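Local coordinates for protein dTDP-4-dehydrorhamnose reductase (PDB 5U9C) that probably catalyses the NADPH-dependent reduction of dTDP-4-dehydro-beta-L-rhamnose to dTDP-beta-L-rhamnose in the biosynthesis of dTDP-L-rhamnose, at residues D[200-203]-D[204-208]. Residues are numbered along the deposited sequence; the frame is centred on the assembly and turned at random.
Sequences CNFI and IWAIN
Trp205 and Phe202, three residues apart on one helix, bring their aromatic side chains into oblique contact. Trp205 CB starts 3.4 Å from Phe202 O, the carbonyl of the preceding turn. With CG anti to the backbone N (chi1 174°), the indole passes beside that oxygen, which lies at the ring edge and in its plane. CE3 then comes to 3.8 Å from Phe202 CE1, and CZ3 touches both CE1 and CZ of the phenyl ring. The planes of the two rings are 33° apart. On the other limb of the indole, NE1 makes a weak hydrogen bond to Asp272 OD1.

Helix 196-209 packs beside the parallel sheet of a Rossmann-type fold, joining strand 190-195 to strand 213-217, at the edge of the sheet within this chain. Phe202 faces this sheet, meeting Phe217 and Ile152, while its CE2 lies 4.1 Å from Ala206 CB one turn on. Phe202 O, the oxygen at the indole edge, also accepts the Ala206 N-H (2.8 Å). On a neighbouring face, Ile207 folds CG1 back to 3.2 Å from Ile203 O, which accepts the Ile207 N-H, and its CD1 reaches Ile203 CG2 at 3.9 Å. Cys200 and Ile204 touch helix 16-25, at Val21 and Leu25 respectively.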
loop_
_atom_site.group_PDB
_atom_site.type_symbol
_atom_site.label_atom_id
_atom_site.label_comp_id
_atom_site.label_asym_id
_atom_site.label_seq_id
_atom_site.Cartn_x
_atom_site.Cartn_y
_atom_site.Cartn_z
ATOM N N CYS D 200 26.137 -26.038 7.050
ATOM C CA CYS D 200 26.479 -27.459 6.887
ATOM C C CYS D 200 26.533 -28.154 8.263
ATOM O O CYS D 200 25.908 -29.170 8.482
ATOM C CB CYS D 200 27.832 -27.601 6.179
ATOM S SG CYS D 200 28.439 -29.298 6.062
ATOM N N ASN D 201 27.285 -27.574 9.188
ATOM C CA ASN D 201 27.403 -28.135 10.527
ATOM C C ASN D 201 26.029 -28.267 11.199
ATOM O O ASN D 201 25.770 -29.269 11.881
ATOM C CB ASN D 201 28.349 -27.290 11.384
ATOM C CG ASN D 201 29.797 -27.325 10.874
ATOM O OD1 ASN D 201 30.230 -28.303 10.254
ATOM N ND2 ASN D 201 30.551 -26.267 11.153
ATOM N N PHE D 202 25.173 -27.261 11.009
ATOM C CA PHE D 202 23.837 -27.284 11.581
ATOM C C PHE D 202 23.009 -28.405 10.961
ATOM O O PHE D 202 22.264 -29.093 11.669
ATOM C CB PHE D 202 23.084 -25.952 11.432
ATOM C CG PHE D 202 21.664 -26.032 11.924
ATOM C CD1 PHE D 202 21.386 -25.911 13.275
ATOM C CD2 PHE D 202 20.628 -26.331 11.059
ATOM C CE1 PHE D 202 20.087 -26.022 13.746
ATOM C CE2 PHE D 202 19.332 -26.471 11.526
ATOM C CZ PHE D 202 19.063 -26.309 12.863
ATOM N N ILE D 203 23.146 -28.584 9.649
ATOM C CA ILE D 203 22.416 -29.616 8.940
ATOM C C ILE D 203 22.800 -31.021 9.440
ATOM O O ILE D 203 21.916 -31.874 9.596
ATOM C CB ILE D 203 22.585 -29.476 7.423
ATOM C CG1 ILE D 203 21.798 -28.246 6.946
ATOM C CG2 ILE D 203 22.084 -30.719 6.718
ATOM C CD1 ILE D 203 21.986 -27.906 5.489
ATOM N N ILE D 204 24.092 -31.260 9.691
ATOM C CA ILE D 204 24.544 -32.564 10.202
ATOM C C ILE D 204 23.872 -32.813 11.566
ATOM O O ILE D 204 23.356 -33.901 11.837
ATOM C CB ILE D 204 26.086 -32.625 10.304
ATOM C CG1 ILE D 204 26.731 -32.449 8.914
ATOM C CG2 ILE D 204 26.551 -33.929 10.956
ATOM C CD1 ILE D 204 26.425 -33.556 7.920
ATOM N N TRP D 205 23.841 -31.781 12.396
ATOM C CA TRP D 205 23.192 -31.859 13.699
ATOM C C TRP D 205 21.696 -32.138 13.524
ATOM O O TRP D 205 21.136 -32.976 14.231
ATOM C CB TRP D 205 23.421 -30.557 14.498
ATOM C CG TRP D 205 22.671 -30.470 15.803
ATOM C CD1 TRP D 205 23.129 -30.818 17.035
ATOM C CD2 TRP D 205 21.321 -30.009 15.994
ATOM N NE1 TRP D 205 22.154 -30.604 17.987
ATOM C CE2 TRP D 205 21.032 -30.120 17.374
ATOM C CE3 TRP D 205 20.329 -29.532 15.136
ATOM C CZ2 TRP D 205 19.798 -29.753 17.915
ATOM C CZ3 TRP D 205 19.096 -29.162 15.675
ATOM C CH2 TRP D 205 18.844 -29.277 17.051
ATOM N N ALA D 206 21.080 -31.469 12.552
ATOM C CA ALA D 206 19.634 -31.586 12.305
ATOM C C ALA D 206 19.227 -32.969 11.839
ATOM O O ALA D 206 18.188 -33.483 12.239
ATOM C CB ALA D 206 19.184 -30.544 11.294
ATOM N N ILE D 207 20.049 -33.555 10.980
ATOM C CA ILE D 207 19.810 -34.901 10.499
ATOM C C ILE D 207 19.841 -35.887 11.669
ATOM O O ILE D 207 18.998 -36.766 11.746
ATOM C CB ILE D 207 20.859 -35.311 9.451
ATOM C CG1 ILE D 207 20.715 -34.464 8.188
ATOM C CG2 ILE D 207 20.708 -36.796 9.086
ATOM C CD1 ILE D 207 21.919 -34.548 7.266
ATOM N N ASN D 208 20.806 -35.724 12.578
ATOM C CA ASN D 208 20.957 -36.615 13.733
ATOM C C ASN D 208 19.766 -36.528 14.699
ATOM O O ASN D 208 19.368 -37.536 15.274
ATOM C CB ASN D 208 22.267 -36.306 14.491
ATOM C CG ASN D 208 22.514 -37.247 15.670
ATOM O OD1 ASN D 208 22.704 -36.803 16.801
ATOM N ND2 ASN D 208 22.476 -38.533 15.420
#